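Long-range contacts in cell shape-determining protein MreC (Streptococcus pneumoniae, PDB 2QF4), which helps to form and maintain cell shape, probably as part of the elongasome that synthesises peripheral peptidoglycan, and is represented here by its major extracellular domain: residues 75-80 with 113-118; 24-29 with 58-63; 67-72 with 86-91; 41-46 with 156-161; 101-106 with 143-148. One frame throughout, in Å; residues are numbered along the deposited sequence.

Contact 1: 75-80 with 113-118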
# COMPACT_ATOMS: atom_id res chain seq x y z
N VAL A 75 2.13 4.09 5.82
CA VAL A 75 0.85 3.71 6.38
C VAL A 75 0.69 4.34 7.74
O VAL A 75 1.65 4.78 8.36
CB VAL A 75 0.69 2.15 6.47
CG1 VAL A 75 0.65 1.57 5.06
CG2 VAL A 75 1.77 1.49 7.32
N LYS A 76 -0.55 4.35 8.18
CA LYS A 76 -0.86 4.80 9.52
C LYS A 76 -1.93 3.90 10.12
O LYS A 76 -2.76 3.30 9.46
CB LYS A 76 -1.27 6.28 9.54
CG LYS A 76 -2.50 6.59 8.79
CD LYS A 76 -2.77 8.09 8.73
CE LYS A 76 -4.00 8.38 7.90
NZ LYS A 76 -4.30 9.85 7.84
N ILE A 77 -1.84 3.78 11.44
CA ILE A 77 -2.68 2.91 12.27
C ILE A 77 -3.41 3.81 13.26
O ILE A 77 -2.78 4.61 13.95
CB ILE A 77 -1.81 1.90 13.04
CG1 ILE A 77 -0.94 1.06 12.09
CG2 ILE A 77 -2.66 1.02 13.91
CD1 ILE A 77 0.17 0.26 12.77
N GLN A 78 -4.73 3.65 13.34
CA GLN A 78 -5.52 4.43 14.28
C GLN A 78 -5.81 3.61 15.51
O GLN A 78 -6.41 2.55 15.43
CB GLN A 78 -6.83 4.87 13.61
CG GLN A 78 -7.54 6.00 14.35
CD GLN A 78 -6.71 7.28 14.46
OE1 GLN A 78 -5.84 7.57 13.61
NE2 GLN A 78 -7.00 8.08 15.49
N HIS A 79 -5.35 4.09 16.67
CA HIS A 79 -5.60 3.44 17.95
C HIS A 79 -6.31 4.45 18.83
O HIS A 79 -5.68 5.34 19.40
CB HIS A 79 -4.30 3.00 18.59
CG HIS A 79 -4.50 2.27 19.87
ND1 HIS A 79 -4.88 0.95 19.90
CD2 HIS A 79 -4.43 2.68 21.16
CE1 HIS A 79 -4.99 0.56 21.15
NE2 HIS A 79 -4.73 1.59 21.94
N GLY A 80 -7.62 4.29 18.91
CA GLY A 80 -8.48 5.28 19.55
C GLY A 80 -8.23 6.64 18.93
O GLY A 80 -8.40 6.83 17.73
N ASP A 113 -7.40 -2.57 14.99
CA ASP A 113 -7.11 -1.17 14.69
C ASP A 113 -7.00 -1.00 13.17
O ASP A 113 -6.39 -1.83 12.46
CB ASP A 113 -5.84 -0.70 15.37
CG ASP A 113 -5.97 -0.49 16.88
OD1 ASP A 113 -7.09 -0.46 17.41
OD2 ASP A 113 -4.91 -0.30 17.52
N LYS A 114 -7.56 0.07 12.66
CA LYS A 114 -7.60 0.28 11.22
C LYS A 114 -6.32 0.86 10.68
O LYS A 114 -5.73 1.77 11.25
CB LYS A 114 -8.77 1.20 10.85
CG LYS A 114 -10.15 0.61 11.19
CD LYS A 114 -10.48 -0.60 10.35
CE LYS A 114 -11.99 -0.94 10.37
NZ LYS A 114 -12.56 -1.12 11.73
N VAL A 115 -5.91 0.34 9.52
CA VAL A 115 -4.70 0.74 8.84
C VAL A 115 -5.06 1.33 7.50
O VAL A 115 -5.84 0.73 6.75
CB VAL A 115 -3.73 -0.46 8.65
CG1 VAL A 115 -2.40 -0.02 8.08
CG2 VAL A 115 -3.56 -1.20 9.94
N THR A 116 -4.54 2.52 7.23
CA THR A 116 -4.78 3.24 5.99
C THR A 116 -3.43 3.78 5.49
O THR A 116 -2.43 3.74 6.19
CB THR A 116 -5.79 4.40 6.19
OG1 THR A 116 -5.29 5.27 7.22
CG2 THR A 116 -7.13 3.86 6.56
N THR A 117 -3.40 4.29 4.26
CA THR A 117 -2.16 4.88 3.78
C THR A 117 -1.90 6.18 4.54
O THR A 117 -2.82 6.89 4.95
CB THR A 117 -2.13 5.07 2.29
OG1 THR A 117 -3.26 5.87 1.87
CG2 THR A 117 -2.15 3.70 1.57
N GLY A 118 -0.63 6.47 4.77
CA GLY A 118 -0.22 7.61 5.55
C GLY A 118 0.05 8.89 4.81
O GLY A 118 0.01 9.98 5.39
O HOH W 1 -1.76 11.12 7.10
O HOH W 2 -8.99 1.89 14.42
O HOH W 3 -8.29 1.39 18.71
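The imidazole of His79 presents its edge to the carboxylate of Asp113, and ND1 donates to OD2 over 2.7 Å. The acceptor lies in the ring plane and is met on its syn side, while the ring and carboxylate planes stand 71° apart. His79 reaches it with CG anti to the backbone N (chi1 -177°). OD2 also accepts from the backbone N of Ser110, so two donors hold this oxygen, and a water links Asp113 OD1 to the N of Gly80.

Further along, strands 75-79 and 114-118 run antiparallel. Lys76 and Thr116 form a hydrogen-bonded pair, with Lys76 N to Thr116 O at 2.8 Å and Thr116 N to Lys76 O at 3.0 Å. Their side chains cross obliquely on one face of the sheet: the extended lysine passes the threonine hydroxyl, with CE 3.4 Å from Thr116 OG1, and carries NZ on to a salt bridge with Asp127 and a water that also binds Gly118 O. The other face is apolar. Ile77 and Val115 lie side by side and point the same way, CG1 of the isoleucine 4.1 Å from CG2 of the valine, and Val75 CB packs on Val115 CG1. The side chains of Ile77 and Asp113 cross at about a right angle, CG2 against CB.

The pairing joins the first and last strands in the order of a six-stranded antiparallel barrel and so closes it. With ND1 as donor the His79-Asp113 bond suits a neutral or a charged ring; the carboxylate would probably help stabilise the charged form.

Contact 2: 24-29 with 58-63; sequences ELTLDA and STIVNL
The hydroxyl of Thr59 donates to the carbonyl oxygen of Ala29, OG1 to O 2.7 Å, meeting a lone pair in the carbonyl plane. Thr59 OG1 stands anti to its own carbonyl carbon (chi1 -62°), which turns the hydroxyl to Ala29 just beyond the end of strand 24-27.

From there strands 24-27 and 59-63 run antiparallel, their short axes 157° apart. Leu27 and Thr59 form one hydrogen-bonded pair and Leu25 and Val61 the next; the straightest of the four backbone bonds, Val61 N to Leu25 O, is 2.8 Å long with 175° at the hydrogen. The side chains of these two pairs share one face. There Leu27 passes Val61 at a slant, CD1 to CG2 4.0 Å, and Leu63 CD2 meets Leu25 CG at the same distance, the two leucines at about a right angle. Leu163 and Ile161 of strand 160-166 pack against this face.

The opposite face carries Glu24, Thr26 and Ile60. The carboxylate of Glu24 touches Ile60 through OE1, 3.6 Å from CG2, and a water joins OE1 to Asn62 ND2. Mostly aliphatic side chains toward strand 160-166, polar and apolar ones mixed on the other face: this is the alternation of a closed antiparallel barrel, here one of the two six-stranded barrels of an alpha-lytic protease fold.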
# COMPACT_ATOMS: atom_id res chain seq x y z
N GLU A 24 2.91 -9.05 -9.39
CA GLU A 24 2.74 -7.80 -10.09
C GLU A 24 1.68 -7.92 -11.15
O GLU A 24 1.35 -9.01 -11.59
CB GLU A 24 4.05 -7.36 -10.71
CG GLU A 24 4.54 -8.28 -11.78
CD GLU A 24 5.69 -7.71 -12.55
OE1 GLU A 24 6.59 -7.02 -11.97
OE2 GLU A 24 5.74 -8.02 -13.75
N LEU A 25 1.17 -6.78 -11.56
CA LEU A 25 0.19 -6.66 -12.64
C LEU A 25 0.69 -5.60 -13.60
O LEU A 25 1.37 -4.64 -13.23
CB LEU A 25 -1.19 -6.14 -12.09
CG LEU A 25 -1.86 -6.88 -10.96
CD1 LEU A 25 -3.07 -6.13 -10.55
CD2 LEU A 25 -2.20 -8.33 -11.41
N THR A 26 0.33 -5.75 -14.87
CA THR A 26 0.52 -4.72 -15.89
C THR A 26 -0.83 -4.22 -16.32
O THR A 26 -1.74 -5.01 -16.64
CB THR A 26 1.28 -5.26 -17.12
OG1 THR A 26 2.49 -5.84 -16.68
CG2 THR A 26 1.56 -4.14 -18.11
N LEU A 27 -0.96 -2.89 -16.35
CA LEU A 27 -2.14 -2.19 -16.79
C LEU A 27 -1.91 -1.57 -18.17
O LEU A 27 -0.80 -1.19 -18.52
CB LEU A 27 -2.52 -1.08 -15.79
CG LEU A 27 -2.59 -1.49 -14.34
CD1 LEU A 27 -2.97 -0.26 -13.48
CD2 LEU A 27 -3.57 -2.61 -14.16
N ASP A 28 -2.99 -1.46 -18.93
CA ASP A 28 -2.96 -0.94 -20.30
C ASP A 28 -3.10 0.57 -20.42
O ASP A 28 -3.55 1.04 -21.45
CB ASP A 28 -4.01 -1.64 -21.16
CG ASP A 28 -5.44 -1.33 -20.78
OD1 ASP A 28 -5.69 -0.61 -19.79
OD2 ASP A 28 -6.32 -1.85 -21.51
N ALA A 29 -2.60 1.34 -19.46
CA ALA A 29 -2.48 2.81 -19.55
C ALA A 29 -1.11 3.09 -18.96
O ALA A 29 -0.76 2.52 -17.92
CB ALA A 29 -3.60 3.49 -18.86
N SER A 58 1.67 1.76 -20.73
CA SER A 58 1.40 0.72 -19.74
C SER A 58 2.05 1.11 -18.45
O SER A 58 2.95 1.97 -18.42
CB SER A 58 1.96 -0.64 -20.21
OG SER A 58 3.37 -0.63 -20.38
N THR A 59 1.62 0.45 -17.38
CA THR A 59 2.09 0.69 -16.03
C THR A 59 2.20 -0.66 -15.32
O THR A 59 1.31 -1.48 -15.41
CB THR A 59 1.10 1.57 -15.23
OG1 THR A 59 0.99 2.83 -15.87
CG2 THR A 59 1.56 1.83 -13.80
N ILE A 60 3.30 -0.89 -14.62
CA ILE A 60 3.46 -2.08 -13.79
C ILE A 60 3.18 -1.70 -12.32
O ILE A 60 3.67 -0.67 -11.81
CB ILE A 60 4.86 -2.70 -13.90
CG1 ILE A 60 5.20 -3.00 -15.38
CG2 ILE A 60 4.93 -3.97 -13.03
CD1 ILE A 60 6.56 -3.67 -15.58
N VAL A 61 2.38 -2.54 -11.68
CA VAL A 61 1.98 -2.39 -10.29
C VAL A 61 2.59 -3.53 -9.48
O VAL A 61 2.40 -4.70 -9.81
CB VAL A 61 0.46 -2.42 -10.15
CG1 VAL A 61 0.01 -2.48 -8.66
CG2 VAL A 61 -0.16 -1.22 -10.86
N ASN A 62 3.34 -3.19 -8.43
CA ASN A 62 3.91 -4.14 -7.50
C ASN A 62 2.91 -4.43 -6.42
O ASN A 62 2.45 -3.51 -5.73
CB ASN A 62 5.16 -3.57 -6.89
CG ASN A 62 5.93 -4.60 -6.15
OD1 ASN A 62 6.15 -4.48 -4.96
ND2 ASN A 62 6.30 -5.67 -6.83
N LEU A 63 2.53 -5.69 -6.28
CA LEU A 63 1.47 -6.02 -5.35
C LEU A 63 1.97 -6.02 -3.89
O LEU A 63 3.13 -6.27 -3.60
CB LEU A 63 0.81 -7.37 -5.71
CG LEU A 63 0.10 -7.38 -7.08
CD1 LEU A 63 -0.45 -8.78 -7.37
CD2 LEU A 63 -1.06 -6.39 -7.12
O HOH W 4 6.63 -4.86 -9.95

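Contact 3: 67-72 with 86-91; sequences TENADK and GIIIGY
Asn69 faces strand 86-91 with its CB, which lies 3.8 Å from Ile89 O, while its amide lies near Ile88 CG2. CG is anti to the backbone N (chi1 -162°), and from there OD1 turns back to accept from the N of Asp71 at 3.0 Å, in the plane of the amide carbonyl. This is an Asx turn, and it turns the chain from Asn69 to Asp71. A water held by the same OD1 also donates to Ile88 O, so the asparagine reaches the strand through solvent as well.

Two backbone bonds fasten the segments directly: Asn69 N to Ile89 O and Tyr91 N to Thr67 O, both 3.1 Å. The strand is irregular here, because Ile89 and Gly90 both face Lys99 of the next strand in a classic beta bulge of the second barrel. Thr67 O approaches Gly90 CA to 3.2 Å, and Gly90 has no side chain to stand in its way.

Glu68 starts away from the strand but bends at chi2 (-77°), which brings OE1 to a water that also lies within hydrogen-bonding reach of Ile89 O. At the other end Ile87 CD1 lies 4.3 Å from Lys72 CG, and its CG2 is 4.1 Å from Lys72 O.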
# COMPACT_ATOMS: atom_id res chain seq x y z
N THR A 67 6.89 -10.90 -0.72
CA THR A 67 7.60 -11.24 0.51
C THR A 67 8.39 -10.06 1.06
O THR A 67 8.25 -9.71 2.23
CB THR A 67 8.53 -12.44 0.28
OG1 THR A 67 7.74 -13.52 -0.21
CG2 THR A 67 9.26 -12.81 1.58
N GLU A 68 9.21 -9.45 0.21
CA GLU A 68 9.96 -8.28 0.55
C GLU A 68 9.47 -7.11 -0.29
O GLU A 68 9.19 -7.29 -1.47
CB GLU A 68 11.45 -8.50 0.25
CG GLU A 68 12.11 -9.52 1.11
CD GLU A 68 12.44 -9.01 2.49
OE1 GLU A 68 12.21 -7.85 2.85
OE2 GLU A 68 13.02 -9.81 3.24
N ASN A 69 9.35 -5.95 0.33
CA ASN A 69 8.81 -4.76 -0.31
C ASN A 69 9.77 -3.59 -0.06
O ASN A 69 9.88 -3.15 1.08
CB ASN A 69 7.42 -4.45 0.20
CG ASN A 69 6.67 -3.52 -0.73
OD1 ASN A 69 7.12 -2.41 -1.00
ND2 ASN A 69 5.53 -3.97 -1.24
N ALA A 70 10.38 -3.08 -1.11
CA ALA A 70 11.35 -1.99 -1.01
C ALA A 70 10.72 -0.61 -1.21
O ALA A 70 11.47 0.38 -1.22
CB ALA A 70 12.46 -2.21 -2.01
N ASP A 71 9.40 -0.52 -1.39
CA ASP A 71 8.80 0.73 -1.86
C ASP A 71 8.51 1.75 -0.77
O ASP A 71 8.12 2.87 -1.09
CB ASP A 71 7.58 0.41 -2.68
CG ASP A 71 7.91 -0.43 -3.89
OD1 ASP A 71 9.04 -0.31 -4.41
OD2 ASP A 71 7.07 -1.26 -4.29
N LYS A 72 8.71 1.40 0.50
CA LYS A 72 8.60 2.38 1.60
C LYS A 72 7.25 3.08 1.54
O LYS A 72 7.15 4.30 1.73
CB LYS A 72 9.76 3.38 1.57
CG LYS A 72 11.13 2.71 1.72
CD LYS A 72 12.26 3.72 1.87
CE LYS A 72 13.67 3.07 1.89
NZ LYS A 72 14.15 2.83 0.48
N GLY A 86 3.98 4.30 10.04
CA GLY A 86 5.04 3.34 9.74
C GLY A 86 5.13 3.13 8.25
O GLY A 86 4.58 3.90 7.47
N ILE A 87 5.85 2.09 7.85
CA ILE A 87 5.99 1.76 6.42
C ILE A 87 5.75 0.26 6.25
O ILE A 87 6.06 -0.55 7.09
CB ILE A 87 7.31 2.18 5.72
CG1 ILE A 87 8.49 1.50 6.44
CG2 ILE A 87 7.47 3.67 5.76
CD1 ILE A 87 9.79 1.41 5.55
N ILE A 88 5.25 -0.08 5.07
CA ILE A 88 5.13 -1.48 4.65
C ILE A 88 6.51 -2.02 4.29
O ILE A 88 7.24 -1.39 3.53
CB ILE A 88 4.20 -1.59 3.46
CG1 ILE A 88 2.76 -1.24 3.87
CG2 ILE A 88 4.25 -3.00 2.86
CD1 ILE A 88 1.79 -1.07 2.69
N ILE A 89 6.87 -3.17 4.85
CA ILE A 89 8.20 -3.78 4.56
C ILE A 89 8.09 -5.13 3.86
O ILE A 89 9.09 -5.61 3.36
CB ILE A 89 9.06 -3.86 5.85
CG1 ILE A 89 8.40 -4.74 6.91
CG2 ILE A 89 9.39 -2.46 6.35
CD1 ILE A 89 9.36 -5.20 8.06
N GLY A 90 6.91 -5.74 3.80
CA GLY A 90 6.78 -7.04 3.15
C GLY A 90 5.51 -7.73 3.54
O GLY A 90 4.60 -7.10 4.07
N TYR A 91 5.47 -9.03 3.29
CA TYR A 91 4.26 -9.82 3.44
C TYR A 91 4.68 -11.23 3.80
O TYR A 91 5.63 -11.77 3.22
CB TYR A 91 3.42 -9.85 2.15
CG TYR A 91 2.10 -10.53 2.23
CD1 TYR A 91 1.96 -11.85 1.81
CD2 TYR A 91 0.98 -9.88 2.68
CE1 TYR A 91 0.73 -12.49 1.86
CE2 TYR A 91 -0.26 -10.53 2.73
CZ TYR A 91 -0.33 -11.84 2.34
OH TYR A 91 -1.54 -12.51 2.33
O HOH W 5 11.73 -5.00 2.89
O HOH W 6 6.32 -0.57 0.99
O HOH W 7 9.66 -0.78 2.26

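Contact 4: 41-46 with 156-161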
# COMPACT_ATOMS: atom_id res chain seq x y z
N ALA A 41 -2.20 1.91 -6.09
CA ALA A 41 -3.14 1.14 -6.88
C ALA A 41 -4.18 0.50 -5.97
O ALA A 41 -3.84 -0.09 -4.93
CB ALA A 41 -2.37 0.04 -7.65
N ILE A 42 -5.44 0.66 -6.35
CA ILE A 42 -6.60 0.20 -5.58
C ILE A 42 -7.51 -0.73 -6.38
O ILE A 42 -7.65 -0.64 -7.61
CB ILE A 42 -7.37 1.42 -4.99
CG1 ILE A 42 -8.26 2.14 -5.94
CG2 ILE A 42 -6.40 2.41 -4.36
CD1 ILE A 42 -9.27 3.05 -5.22
N ALA A 43 -8.15 -1.62 -5.65
CA ALA A 43 -9.21 -2.47 -6.17
C ALA A 43 -10.12 -2.75 -5.05
O ALA A 43 -9.70 -2.90 -3.92
CB ALA A 43 -8.64 -3.80 -6.70
N ASN A 44 -11.41 -2.88 -5.36
CA ASN A 44 -12.38 -3.27 -4.34
C ASN A 44 -12.32 -2.32 -3.12
O ASN A 44 -12.52 -2.77 -1.98
CB ASN A 44 -12.11 -4.75 -3.92
CG ASN A 44 -12.33 -5.78 -5.07
OD1 ASN A 44 -13.22 -5.62 -5.90
ND2 ASN A 44 -11.55 -6.87 -5.06
N GLY A 45 -12.06 -1.04 -3.34
CA GLY A 45 -12.01 -0.05 -2.26
C GLY A 45 -10.74 0.04 -1.43
O GLY A 45 -10.61 0.94 -0.57
N GLY A 46 -9.78 -0.85 -1.67
CA GLY A 46 -8.61 -0.90 -0.83
C GLY A 46 -7.31 -0.95 -1.59
O GLY A 46 -7.24 -1.22 -2.81
N HIS A 156 -7.88 -10.75 -6.69
CA HIS A 156 -8.46 -12.00 -7.17
C HIS A 156 -9.71 -11.71 -7.97
O HIS A 156 -10.61 -11.03 -7.50
CB HIS A 156 -8.78 -12.90 -5.97
CG HIS A 156 -9.28 -14.25 -6.34
ND1 HIS A 156 -8.49 -15.18 -6.98
CD2 HIS A 156 -10.49 -14.84 -6.17
CE1 HIS A 156 -9.19 -16.29 -7.18
NE2 HIS A 156 -10.41 -16.10 -6.71
N ASN A 157 -9.74 -12.18 -9.22
CA ASN A 157 -10.88 -11.94 -10.12
C ASN A 157 -11.19 -10.45 -10.30
O ASN A 157 -12.36 -10.03 -10.41
CB ASN A 157 -12.12 -12.70 -9.65
CG ASN A 157 -11.92 -14.21 -9.61
OD1 ASN A 157 -11.20 -14.78 -10.44
ND2 ASN A 157 -12.56 -14.87 -8.64
N VAL A 158 -10.13 -9.65 -10.30
CA VAL A 158 -10.24 -8.22 -10.58
C VAL A 158 -9.55 -7.96 -11.91
O VAL A 158 -8.42 -8.39 -12.11
CB VAL A 158 -9.55 -7.41 -9.44
CG1 VAL A 158 -9.42 -5.94 -9.78
CG2 VAL A 158 -10.34 -7.59 -8.14
N ASP A 159 -10.21 -7.24 -12.82
CA ASP A 159 -9.53 -6.95 -14.08
C ASP A 159 -9.44 -5.48 -14.44
O ASP A 159 -9.00 -5.17 -15.51
CB ASP A 159 -10.02 -7.87 -15.21
CG ASP A 159 -11.41 -7.41 -15.73
OD1 ASP A 159 -12.05 -6.53 -15.14
OD2 ASP A 159 -11.90 -7.97 -16.75
N VAL A 160 -9.81 -4.59 -13.52
CA VAL A 160 -9.60 -3.15 -13.68
C VAL A 160 -9.00 -2.69 -12.35
O VAL A 160 -9.48 -3.07 -11.28
CB VAL A 160 -10.92 -2.40 -13.98
CG1 VAL A 160 -10.71 -0.88 -13.94
CG2 VAL A 160 -11.52 -2.88 -15.32
N ILE A 161 -7.96 -1.90 -12.43
CA ILE A 161 -7.28 -1.33 -11.28
C ILE A 161 -7.33 0.18 -11.41
O ILE A 161 -7.19 0.71 -12.49
CB ILE A 161 -5.83 -1.81 -11.24
CG1 ILE A 161 -5.76 -3.34 -11.08
CG2 ILE A 161 -5.00 -1.11 -10.16
CD1 ILE A 161 -6.30 -3.91 -9.80
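Ile161 reaches strand 41-43 by its two branches. Its CB, one bond from the backbone, packs on Leu27 in the barrel interior. CG2 is the first atom to make contact with the strand: it sits 3.8 Å from Ala41 CB and 3.7 Å from the carbonyl oxygen of Ile42. The longer branch leaves with CG1 anti to the carbonyl carbon (chi1 -62°) and lies against Leu25. A bend at chi2 (-65°) then carries the tip, CD1, to the methyl of Ala43, 3.9 Å from its CB. One isoleucine thus spans both alanines of the strand.

Val158 approaches the second of these alanines as well: its CG1 lies 3.8 Å from Ala43 CB. The other methyl, CG2, meets the amide of Asn44, with ND2 at 3.4 Å; the two side chains slide past each other in opposite directions. ND2 has a weak hydrogen bond to Asp154 O, a slight link to the loop before Val158.

No hydrogen bond joins the two segments, although Ile42 pairs with Glu162 just beyond. Residues 43-46 form a type I' turn, with Ala43 N to Gly46 O and Gly46 N to Ala43 O both 3.0 Å. A tight beta hairpin therefore links strands 40-43 and 46-54, and its first strand borders the last strand of the antiparallel barrel, 160-166.

Contact 5: 101-106 with 143-148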
# COMPACT_ATOMS: atom_id res chain seq x y z
N SER A 101 6.69 -1.75 9.75
CA SER A 101 7.66 -1.39 10.78
C SER A 101 7.99 0.10 10.70
O SER A 101 7.24 0.86 10.10
CB SER A 101 8.87 -2.30 10.68
OG SER A 101 9.61 -1.96 9.55
N GLN A 102 9.06 0.49 11.34
CA GLN A 102 9.50 1.89 11.45
C GLN A 102 8.41 2.73 12.07
O GLN A 102 8.06 3.80 11.58
CB GLN A 102 9.95 2.44 10.12
CG GLN A 102 11.15 1.69 9.55
CD GLN A 102 11.83 2.40 8.37
OE1 GLN A 102 11.32 3.35 7.83
NE2 GLN A 102 13.01 1.95 8.05
N LEU A 103 7.85 2.24 13.17
CA LEU A 103 6.73 2.94 13.81
C LEU A 103 7.18 4.19 14.54
O LEU A 103 8.19 4.18 15.21
CB LEU A 103 6.06 2.00 14.79
CG LEU A 103 5.60 0.64 14.24
CD1 LEU A 103 5.04 -0.21 15.41
CD2 LEU A 103 4.56 0.83 13.15
N ASN A 104 6.40 5.25 14.46
CA ASN A 104 6.78 6.54 15.05
C ASN A 104 6.32 6.72 16.48
O ASN A 104 6.45 7.79 17.03
CB ASN A 104 6.34 7.74 14.19
CG ASN A 104 4.90 8.10 14.37
OD1 ASN A 104 4.08 7.25 14.71
ND2 ASN A 104 4.58 9.38 14.12
N SER A 105 5.78 5.68 17.09
CA SER A 105 5.15 5.77 18.42
C SER A 105 5.28 4.45 19.15
O SER A 105 5.31 3.39 18.52
CB SER A 105 3.66 6.09 18.21
OG SER A 105 2.89 6.05 19.35
N ASN A 106 5.30 4.53 20.48
CA ASN A 106 5.19 3.34 21.31
C ASN A 106 3.79 3.16 21.87
O ASN A 106 3.60 2.37 22.79
CB ASN A 106 6.24 3.30 22.41
CG ASN A 106 7.58 3.56 21.88
OD1 ASN A 106 8.02 2.89 20.92
ND2 ASN A 106 8.22 4.56 22.44
N LEU A 143 13.26 -0.06 19.09
CA LEU A 143 12.98 0.56 17.79
C LEU A 143 12.25 -0.32 16.78
O LEU A 143 11.64 0.20 15.84
CB LEU A 143 14.30 0.99 17.11
CG LEU A 143 15.25 1.93 17.80
CD1 LEU A 143 16.51 2.14 16.96
CD2 LEU A 143 14.53 3.26 18.07
N THR A 144 12.32 -1.63 16.97
CA THR A 144 11.96 -2.57 15.91
C THR A 144 10.65 -3.33 16.13
O THR A 144 10.41 -4.37 15.52
CB THR A 144 13.15 -3.48 15.63
OG1 THR A 144 13.67 -3.93 16.87
CG2 THR A 144 14.24 -2.70 14.87
N ARG A 145 9.74 -2.76 16.92
CA ARG A 145 8.39 -3.31 16.95
C ARG A 145 7.83 -3.36 15.53
O ARG A 145 7.95 -2.41 14.74
CB ARG A 145 7.45 -2.50 17.85
CG ARG A 145 6.04 -3.05 17.95
CD ARG A 145 5.23 -2.46 19.09
NE ARG A 145 5.01 -1.03 18.94
CZ ARG A 145 3.92 -0.38 19.35
NH1 ARG A 145 2.89 -1.00 19.91
NH2 ARG A 145 3.86 0.93 19.18
N GLU A 146 7.12 -4.45 15.24
CA GLU A 146 6.53 -4.70 13.93
C GLU A 146 5.04 -4.98 14.13
O GLU A 146 4.64 -5.48 15.16
CB GLU A 146 7.19 -5.94 13.31
CG GLU A 146 6.70 -6.45 11.97
CD GLU A 146 7.22 -7.86 11.72
OE1 GLU A 146 8.43 -8.10 11.99
OE2 GLU A 146 6.41 -8.77 11.36
N VAL A 147 4.26 -4.64 13.13
CA VAL A 147 2.83 -4.89 13.13
C VAL A 147 2.50 -5.80 11.98
O VAL A 147 2.98 -5.59 10.86
CB VAL A 147 2.01 -3.58 13.01
CG1 VAL A 147 0.53 -3.84 13.23
CG2 VAL A 147 2.51 -2.54 13.98
N THR A 148 1.64 -6.79 12.21
CA THR A 148 1.06 -7.60 11.15
C THR A 148 -0.39 -7.20 10.92
O THR A 148 -1.12 -6.89 11.87
CB THR A 148 1.23 -9.11 11.39
OG1 THR A 148 0.64 -9.49 12.64
CG2 THR A 148 2.72 -9.52 11.36
O HOH W 8 11.50 -0.91 12.71
O HOH W 9 9.18 0.02 14.70
O HOH W 10 8.91 2.06 16.81
O HOH W 11 7.28 0.87 18.77
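The guanidinium of Arg145 turns an edge to the backbone of the loop after strand 97-101: NH2 donates to Ser105 O over 2.9 Å, the oxygen lying in the guanidinium plane. The bond is bent, 139° at the hydrogen, and the donor stands tilted from the carbonyl plane of Ser105. Leu103 CD1 and Asn106 CA come up neither squarely over the face nor at the edge, the first 3.6 Å from NE and the second 3.5 Å from NH2.

The contact lies on the surface of the second six-stranded antiparallel barrel, where strands 97-101 and 146-151 are neighbours and residues 102-106 begin the connection that leads to strand 114-118. Arg145 has CG anti to the backbone N (chi1 -179°) and bends at chi3 (64°), a shape that brings the edge of its head to the loop. NH2 also donates to Ser107 O, so one nitrogen grips two carbonyls of the same loop.

Leu103 is the apolar partner. It crosses Arg145 at about a right angle, CD1 resting beside the aliphatic part of the arginine as well as NE, and it crosses Val147 in the same manner, with CD1 3.7 Å from Val147 CG2. Ile109, farther along the loop, touches Leu103, Arg145 and Val147 alike and joins this apolar cluster.

Waters also bridge the two segments. One accepts from Leu103 N and lies within hydrogen-bonding reach of the carbonyls of Leu143 and Arg145. Another accepts from Arg145 NE at 3.0 Å and approaches Asn106 OD1 at the same distance.

In the fold
The five contacts divide between two six-stranded antiparallel barrels. Contacts 2 and 4 belong to the first, their centres 12 Å apart, and meet through Val61 on Ala41 and Leu27 on Ile161. Contacts 1, 3 and 5 reach the second: Val75 pairs with Gly86, Ile87 with Ser101, and Ile77 packs on Val147. Along the chain contact 2 closes before these three open, and the segments of contact 1 alternate with those of contacts 3 and 5. Residues 67-72 lie in the connection between the barrels, where Asn69 and Asp71 meet Asn62 of contact 2. Contact 4 encloses the second barrel in sequence: strand 160-166 returns to the first, so the two barrels are joined as one unit.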